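Local coordinates for alpha,alpha-trehalose-phosphate synthase (UDP-forming) (Burkholderia xenovorans, PDB 5V0T), which is a glycosyltransferase of family 20 with a GT-B fold, modelled with uridine-5'-diphosphate bound, at residues A102-Y107 against A175-H179. Sequence-based numbering, arbitrary orientation.
With FMT (formic acid), chain U; EDO (1,2-ethanediol), chain L.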
ATOM      1  N   ALA A 102      -5.512 -17.354   0.595  1.00 28.77           N
ATOM      2  CA  ALA A 102      -5.177 -18.483   1.456  1.00 30.49           C
ATOM      3  C   ALA A 102      -4.492 -19.591   0.676  1.00 23.88           C
ATOM      4  O   ALA A 102      -3.718 -20.357   1.256  1.00 26.27           O
ATOM      5  CB  ALA A 102      -6.432 -19.006   2.160  1.00 35.43           C
ATOM      6  N   ASP A 103      -4.715 -19.655  -0.639  1.00 18.49           N
ATOM      7  CA  ASP A 103      -4.038 -20.649  -1.466  1.00 19.38           C
ATOM      8  C   ASP A 103      -2.525 -20.461  -1.473  1.00 23.62           C
ATOM      9  O   ASP A 103      -1.788 -21.425  -1.696  1.00 24.44           O
ATOM     10  CB  ASP A 103      -4.561 -20.584  -2.897  1.00 25.76           C
ATOM     11  CG  ASP A 103      -4.320 -19.223  -3.543  1.00 30.48           C
ATOM     12  OD1 ASP A 103      -4.870 -18.209  -3.050  1.00 24.28           O
ATOM     13  OD2 ASP A 103      -3.587 -19.174  -4.552  1.00 26.96           O
ATOM     14  N   LEU A 104      -2.048 -19.231  -1.299  1.00 21.65           N
ATOM     15  CA  LEU A 104      -0.615 -18.955  -1.268  1.00 23.04           C
ATOM     16  C   LEU A 104      -0.060 -18.929   0.145  1.00 25.20           C
ATOM     17  O   LEU A 104       1.163 -18.954   0.322  1.00 27.59           O
ATOM     18  CB  LEU A 104      -0.316 -17.617  -1.955  1.00 19.98           C
ATOM     19  CG  LEU A 104      -0.695 -17.485  -3.439  1.00 19.27           C
ATOM     20  CD1 LEU A 104      -0.432 -16.055  -3.945  1.00 21.11           C
ATOM     21  CD2 LEU A 104       0.026 -18.518  -4.315  1.00 25.55           C
ATOM     22  N   LEU A 105      -0.926 -18.886   1.146  1.00 26.20           N
ATOM     23  CA  LEU A 105      -0.484 -18.924   2.534  1.00 32.29           C
ATOM     24  C   LEU A 105       0.378 -20.158   2.798  1.00 29.17           C
ATOM     25  O   LEU A 105       0.022 -21.286   2.441  1.00 30.03           O
ATOM     26  CB  LEU A 105      -1.706 -18.910   3.453  1.00 29.74           C
ATOM     27  CG  LEU A 105      -1.547 -18.660   4.953  1.00 37.87           C
ATOM     28  CD1 LEU A 105      -2.889 -18.307   5.536  1.00 37.94           C
ATOM     29  CD2 LEU A 105      -0.999 -19.891   5.659  1.00 39.83           C
ATOM     30  N   GLN A 106       1.541 -19.932   3.388  1.00 23.91           N
ATOM     31  CA  GLN A 106       2.311 -20.993   4.006  1.00 25.59           C
ATOM     32  C   GLN A 106       2.439 -20.664   5.484  1.00 32.57           C
ATOM     33  O   GLN A 106       2.431 -19.492   5.877  1.00 35.20           O
ATOM     34  CB  GLN A 106       3.681 -21.138   3.364  1.00 33.24           C
ATOM     35  CG  GLN A 106       3.621 -21.673   1.946  1.00 50.42           C
ATOM     36  CD  GLN A 106       4.948 -21.546   1.230  1.00 65.59           C
ATOM     37  OE1 GLN A 106       5.884 -20.927   1.740  1.00 70.03           O
ATOM     38  NE2 GLN A 106       5.039 -22.132   0.042  1.00 69.76           N
ATOM     39  N   TYR A 107       2.519 -21.699   6.311  1.00 25.38           N
ATOM     40  CA  TYR A 107       2.626 -21.490   7.745  1.00 24.07           C
ATOM     41  C   TYR A 107       3.707 -22.407   8.281  1.00 24.26           C
ATOM     42  O   TYR A 107       3.734 -23.590   7.937  1.00 24.13           O
ATOM     43  CB  TYR A 107       1.302 -21.774   8.463  1.00 22.05           C
ATOM     44  CG  TYR A 107       1.430 -21.690   9.965  1.00 27.05           C
ATOM     45  CD1 TYR A 107       1.683 -20.475  10.583  1.00 28.71           C
ATOM     46  CD2 TYR A 107       1.310 -22.827  10.767  1.00 25.09           C
ATOM     47  CE1 TYR A 107       1.799 -20.376  11.951  1.00 27.23           C
ATOM     48  CE2 TYR A 107       1.431 -22.741  12.152  1.00 24.28           C
ATOM     49  CZ  TYR A 107       1.671 -21.507  12.729  1.00 22.67           C
ATOM     50  OH  TYR A 107       1.794 -21.381  14.082  1.00 28.42           O
ATOM     51  N   ALA A 175      -7.915 -18.846   8.597  1.00 27.36           N
ATOM     52  CA  ALA A 175      -6.909 -19.668   7.937  1.00 32.37           C
ATOM     53  C   ALA A 175      -5.516 -19.474   8.529  1.00 30.07           C
ATOM     54  O   ALA A 175      -4.661 -20.346   8.355  1.00 30.87           O
ATOM     55  CB  ALA A 175      -6.863 -19.363   6.436  1.00 30.33           C
ATOM     56  N   VAL A 176      -5.262 -18.351   9.188  1.00 27.29           N
ATOM     57  CA  VAL A 176      -3.979 -18.116   9.854  1.00 27.47           C
ATOM     58  C   VAL A 176      -4.032 -18.869  11.178  1.00 21.34           C
ATOM     59  O   VAL A 176      -4.796 -18.471  12.065  1.00 21.97           O
ATOM     60  CB  VAL A 176      -3.720 -16.614  10.069  1.00 17.62           C
ATOM     61  CG1 VAL A 176      -2.397 -16.378  10.787  1.00 18.80           C
ATOM     62  CG2 VAL A 176      -3.747 -15.860   8.739  1.00 20.46           C
ATOM     63  N   PRO A 177      -3.275 -19.949  11.361  1.00 20.96           N
ATOM     64  CA  PRO A 177      -3.484 -20.801  12.542  1.00 23.21           C
ATOM     65  C   PRO A 177      -3.369 -20.020  13.846  1.00 21.98           C
ATOM     66  O   PRO A 177      -4.234 -20.178  14.720  1.00 24.91           O
ATOM     67  CB  PRO A 177      -2.396 -21.878  12.392  1.00 19.85           C
ATOM     68  CG  PRO A 177      -2.292 -22.029  10.892  1.00 18.41           C
ATOM     69  CD  PRO A 177      -2.335 -20.577  10.413  1.00 21.11           C
ATOM     70  N   PRO A 178      -2.367 -19.101  14.019  1.00 20.87           N
ATOM     71  CA  PRO A 178      -2.343 -18.315  15.270  1.00 27.51           C
ATOM     72  C   PRO A 178      -3.198 -17.047  15.245  1.00 27.76           C
ATOM     73  O   PRO A 178      -2.831 -16.049  15.872  1.00 20.17           O
ATOM     74  CB  PRO A 178      -0.857 -17.967  15.435  1.00 29.06           C
ATOM     75  CG  PRO A 178      -0.355 -17.875  14.046  1.00 23.54           C
ATOM     76  CD  PRO A 178      -1.119 -18.898  13.247  1.00 20.39           C
ATOM     77  N   HIS A 179      -4.348 -17.077  14.560  1.00 22.15           N
ATOM     78  CA  HIS A 179      -5.199 -15.886  14.473  1.00 23.29           C
ATOM     79  C   HIS A 179      -5.559 -15.327  15.855  1.00 22.62           C
ATOM     80  O   HIS A 179      -5.583 -14.108  16.050  1.00 22.66           O
ATOM     81  CB  HIS A 179      -6.477 -16.203  13.667  1.00 17.89           C
ATOM     82  CG  HIS A 179      -7.252 -17.383  14.181  1.00 20.17           C
ATOM     83  ND1 HIS A 179      -8.166 -17.287  15.208  1.00 19.80           N
ATOM     84  CD2 HIS A 179      -7.247 -18.685  13.806  1.00 20.75           C
ATOM     85  CE1 HIS A 179      -8.682 -18.480  15.453  1.00 25.77           C
ATOM     86  NE2 HIS A 179      -8.137 -19.346  14.617  1.00 25.10           N
TER
HETATM   87  C   FMT U 513       1.251 -24.487   5.223  1.00 56.28           C
HETATM   88  O1  FMT U 513       2.449 -24.335   4.944  1.00 45.70           O
HETATM   89  O2  FMT U 513       0.474 -25.257   4.637  1.00 54.39           O
HETATM   90  C1  EDO L 504     -10.288 -15.839  -0.737  1.00 48.74           C
HETATM   91  O1  EDO L 504     -11.321 -16.428  -1.545  1.00 49.05           O
HETATM   92  C2  EDO L 504      -9.917 -16.758   0.434  1.00 51.69           C
HETATM   93  O2  EDO L 504      -8.551 -16.557   0.842  1.00 50.90           O
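V176 O accepts a hydrogen bond from H179 N at 2.9 Å. This bond closes a type I beta turn, V176 to H179, that sets P177 and P178 against Y107. P178 is also the N-cap residue of helix 179-186, into which 175-179 leads. P177 CG lies over one face of the Y107 ring in a CH-pi contact, 3.9 Å from the ring centroid and 19° off the normal. P178 CD comes in obliquely, 3.5 Å from Y107 CE1. The Y107 ring reaches both prolines because its CG is anti to the backbone N (chi1 175°). L105 CD1 reaches V176 CG2 at 4.1 Å and A175 CB at 4.2 Å. The L105 and V176 side chains run roughly perpendicular to each other. A102 CB meets A175 CB at 4.3 Å. Segment 102-107 links helix 79-98 to helix 109-126. A97 of the first touches L105 and V176; F89 of the first and F112 of the second touch Y107 and P178. Y107 N gives a nearly straight bond, 3.0 Å and 171°, to O1 of a formic acid, probably a crystallisation additive. No hydrogen bond links the two loops, so apolar contacts and the proline-tyrosine CH-pi interaction hold them together.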